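Local coordinates for HD domain protein (PDB 4LRL) that hydrolyses deoxyribonucleoside triphosphates, probably with dGTPase activity, as a metal-dependent HD-domain phosphohydrolase under allosteric control by bound nucleotides, at residues E146-T151 with I278-L283. Numbering follows the deposited sequence.
Sequences EHIFDT and ILDHLL
His147, in the last turn of helix 142-149, faces helix 270-291 and donates from ND1 to OD1 of Asp280 at 2.7 Å. The N-H...O angle of 139° makes the bond bent, and OD1 sits 24° out of the imidazole plane while accepting through its syn lone pair. With CG anti to the backbone N in both residues, ring and carboxylate reach each other between the helices, their planes 33° apart. Ile148 comes next; it and Asp280 are the pair whose CA atoms come nearest, 7.1 Å apart. CD1 of Ile148 lies over one face of the carboxylate, 3.4 Å from both OD1 and OD2 of Asp280, while CG1 packs on CB of Leu283 at 4.3 Å. CG2 of Ile148 also sits over the centre of the Phe149 ring, 3.9 Å above its plane. CE1 of Phe149 lies 4.4 Å from CD1 of Leu283, approached obliquely, and Phe329 of helix 322-332 touches that leucine too. The contact thus joins the HD domain to the HD-associated region by one polar bond beside an aliphatic and aromatic patch. The buried Asp280 carboxylate would probably raise the basicity of the solvent-accessible His147 ring, while Ile148 over the carboxylate face would tend to shield the bond from water.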
ATOM      1  N   GLU C 146     -14.601 -22.701 -24.836  1.00 46.84           N
ATOM      2  CA  GLU C 146     -15.054 -22.296 -26.171  1.00 48.65           C
ATOM      3  C   GLU C 146     -14.250 -22.958 -27.275  1.00 49.89           C
ATOM      4  O   GLU C 146     -14.781 -23.232 -28.346  1.00 51.39           O
ATOM      5  CB  GLU C 146     -15.040 -20.774 -26.327  1.00 47.77           C
ATOM      6  CG  GLU C 146     -15.958 -20.072 -25.332  1.00 49.04           C
ATOM      7  CD  GLU C 146     -15.869 -18.555 -25.363  1.00 50.80           C
ATOM      8  OE1 GLU C 146     -16.593 -17.925 -24.567  1.00 51.14           O
ATOM      9  OE2 GLU C 146     -15.098 -17.991 -26.174  1.00 52.64           O
ATOM     10  N   HIS C 147     -12.970 -23.216 -27.015  1.00 49.51           N
ATOM     11  CA  HIS C 147     -12.138 -23.905 -27.997  1.00 51.18           C
ATOM     12  C   HIS C 147     -12.619 -25.340 -28.240  1.00 52.79           C
ATOM     13  O   HIS C 147     -12.717 -25.774 -29.388  1.00 54.91           O
ATOM     14  CB  HIS C 147     -10.655 -23.883 -27.594  1.00 50.40           C
ATOM     15  CG  HIS C 147      -9.768 -24.653 -28.527  1.00 52.78           C
ATOM     16  ND1 HIS C 147      -9.061 -25.770 -28.133  1.00 53.03           N
ATOM     17  CD2 HIS C 147      -9.492 -24.478 -29.842  1.00 54.28           C
ATOM     18  CE1 HIS C 147      -8.377 -26.242 -29.161  1.00 55.28           C
ATOM     19  NE2 HIS C 147      -8.627 -25.479 -30.211  1.00 56.44           N
ATOM     20  N   ILE C 148     -12.939 -26.054 -27.161  1.00 52.30           N
ATOM     21  CA  ILE C 148     -13.327 -27.470 -27.240  1.00 53.94           C
ATOM     22  C   ILE C 148     -14.804 -27.665 -27.601  1.00 55.20           C
ATOM     23  O   ILE C 148     -15.142 -28.538 -28.410  1.00 56.96           O
ATOM     24  CB  ILE C 148     -13.023 -28.234 -25.907  1.00 53.39           C
ATOM     25  CG1 ILE C 148     -11.563 -28.031 -25.454  1.00 51.84           C
ATOM     26  CG2 ILE C 148     -13.387 -29.720 -26.019  1.00 55.02           C
ATOM     27  CD1 ILE C 148     -10.507 -28.546 -26.423  1.00 53.00           C
ATOM     28  N   PHE C 149     -15.682 -26.860 -27.004  1.00 54.10           N
ATOM     29  CA  PHE C 149     -17.121 -27.060 -27.179  1.00 55.54           C
ATOM     30  C   PHE C 149     -17.816 -26.055 -28.099  1.00 56.28           C
ATOM     31  O   PHE C 149     -19.030 -26.108 -28.269  1.00 57.24           O
ATOM     32  CB  PHE C 149     -17.817 -27.139 -25.823  1.00 54.31           C
ATOM     33  CG  PHE C 149     -17.333 -28.271 -24.970  1.00 54.18           C
ATOM     34  CD1 PHE C 149     -16.522 -28.031 -23.866  1.00 52.06           C
ATOM     35  CD2 PHE C 149     -17.666 -29.581 -25.281  1.00 56.00           C
ATOM     36  CE1 PHE C 149     -16.067 -29.078 -23.074  1.00 52.06           C
ATOM     37  CE2 PHE C 149     -17.208 -30.645 -24.492  1.00 56.75           C
ATOM     38  CZ  PHE C 149     -16.409 -30.389 -23.387  1.00 54.11           C
ATOM     39  N   ASP C 150     -17.029 -25.158 -28.691  1.00 56.37           N
ATOM     40  CA  ASP C 150     -17.506 -24.158 -29.652  1.00 57.62           C
ATOM     41  C   ASP C 150     -18.656 -23.275 -29.133  1.00 56.96           C
ATOM     42  O   ASP C 150     -19.556 -22.894 -29.887  1.00 58.33           O
ATOM     43  CB  ASP C 150     -17.836 -24.808 -31.012  1.00 60.39           C
ATOM     44  CG  ASP C 150     -17.495 -23.901 -32.193  1.00 62.34           C
ATOM     45  OD1 ASP C 150     -16.690 -22.951 -32.013  1.00 61.05           O
ATOM     46  OD2 ASP C 150     -18.034 -24.138 -33.302  1.00 65.30           O
ATOM     47  N   THR C 151     -18.617 -22.964 -27.838  1.00 55.40           N
ATOM     48  CA  THR C 151     -19.512 -21.978 -27.235  1.00 54.44           C
ATOM     49  C   THR C 151     -18.999 -20.562 -27.523  1.00 53.50           C
ATOM     50  O   THR C 151     -17.849 -20.380 -27.930  1.00 53.58           O
ATOM     51  CB  THR C 151     -19.628 -22.168 -25.695  1.00 53.18           C
ATOM     52  OG1 THR C 151     -18.323 -22.222 -25.111  1.00 51.62           O
ATOM     53  CG2 THR C 151     -20.374 -23.445 -25.351  1.00 54.45           C
ATOM     54  N   ILE C 278      -3.125 -28.471 -20.423  1.00 33.74           N
ATOM     55  CA  ILE C 278      -3.552 -29.741 -19.840  1.00 33.67           C
ATOM     56  C   ILE C 278      -5.076 -29.827 -19.730  1.00 33.76           C
ATOM     57  O   ILE C 278      -5.673 -30.842 -20.090  1.00 34.45           O
ATOM     58  CB  ILE C 278      -2.861 -30.003 -18.484  1.00 33.97           C
ATOM     59  CG1 ILE C 278      -1.484 -30.611 -18.737  1.00 35.11           C
ATOM     60  CG2 ILE C 278      -3.693 -30.951 -17.593  1.00 33.31           C
ATOM     61  CD1 ILE C 278      -0.483 -30.200 -17.730  1.00 38.52           C
ATOM     62  N   LEU C 279      -5.698 -28.757 -19.254  1.00 33.01           N
ATOM     63  CA  LEU C 279      -7.148 -28.675 -19.215  1.00 33.18           C
ATOM     64  C   LEU C 279      -7.761 -28.859 -20.619  1.00 33.80           C
ATOM     65  O   LEU C 279      -8.744 -29.585 -20.781  1.00 34.19           O
ATOM     66  CB  LEU C 279      -7.583 -27.339 -18.615  1.00 32.39           C
ATOM     67  CG  LEU C 279      -9.069 -26.968 -18.588  1.00 32.72           C
ATOM     68  CD1 LEU C 279      -9.863 -27.916 -17.690  1.00 32.37           C
ATOM     69  CD2 LEU C 279      -9.218 -25.531 -18.104  1.00 31.02           C
ATOM     70  N   ASP C 280      -7.171 -28.204 -21.618  1.00 33.35           N
ATOM     71  CA  ASP C 280      -7.684 -28.253 -22.986  1.00 34.24           C
ATOM     72  C   ASP C 280      -7.710 -29.695 -23.472  1.00 34.88           C
ATOM     73  O   ASP C 280      -8.731 -30.185 -23.954  1.00 35.82           O
ATOM     74  CB  ASP C 280      -6.838 -27.360 -23.912  1.00 33.89           C
ATOM     75  CG  ASP C 280      -7.314 -27.381 -25.366  1.00 35.90           C
ATOM     76  OD1 ASP C 280      -7.918 -26.391 -25.810  1.00 37.59           O
ATOM     77  OD2 ASP C 280      -7.084 -28.379 -26.081  1.00 38.80           O
ATOM     78  N   HIS C 281      -6.582 -30.375 -23.312  1.00 34.55           N
ATOM     79  CA  HIS C 281      -6.420 -31.722 -23.827  1.00 34.84           C
ATOM     80  C   HIS C 281      -7.224 -32.740 -23.028  1.00 35.26           C
ATOM     81  O   HIS C 281      -7.728 -33.724 -23.582  1.00 36.01           O
ATOM     82  CB  HIS C 281      -4.943 -32.081 -23.846  1.00 34.64           C
ATOM     83  CG  HIS C 281      -4.154 -31.317 -24.862  1.00 34.69           C
ATOM     84  ND1 HIS C 281      -2.780 -31.380 -24.935  1.00 34.28           N
ATOM     85  CD2 HIS C 281      -4.550 -30.480 -25.854  1.00 34.48           C
ATOM     86  CE1 HIS C 281      -2.364 -30.628 -25.941  1.00 35.52           C
ATOM     87  NE2 HIS C 281      -3.417 -30.069 -26.513  1.00 34.29           N
ATOM     88  N   LEU C 282      -7.341 -32.486 -21.726  1.00 34.49           N
ATOM     89  CA  LEU C 282      -8.185 -33.271 -20.832  1.00 34.63           C
ATOM     90  C   LEU C 282      -9.643 -33.266 -21.275  1.00 35.47           C
ATOM     91  O   LEU C 282     -10.274 -34.312 -21.356  1.00 36.66           O
ATOM     92  CB  LEU C 282      -8.069 -32.728 -19.406  1.00 34.00           C
ATOM     93  CG  LEU C 282      -9.015 -33.234 -18.316  1.00 34.42           C
ATOM     94  CD1 LEU C 282      -8.842 -34.720 -18.116  1.00 32.23           C
ATOM     95  CD2 LEU C 282      -8.767 -32.450 -17.008  1.00 32.98           C
ATOM     96  N   LEU C 283     -10.175 -32.088 -21.569  1.00 35.19           N
ATOM     97  CA  LEU C 283     -11.551 -31.986 -22.023  1.00 36.29           C
ATOM     98  C   LEU C 283     -11.689 -32.600 -23.408  1.00 37.67           C
ATOM     99  O   LEU C 283     -12.705 -33.227 -23.723  1.00 38.76           O
ATOM    100  CB  LEU C 283     -12.022 -30.525 -22.029  1.00 35.80           C
ATOM    101  CG  LEU C 283     -12.118 -29.821 -20.667  1.00 34.24           C
ATOM    102  CD1 LEU C 283     -12.335 -28.345 -20.872  1.00 34.22           C
ATOM    103  CD2 LEU C 283     -13.229 -30.402 -19.790  1.00 35.78           C
TER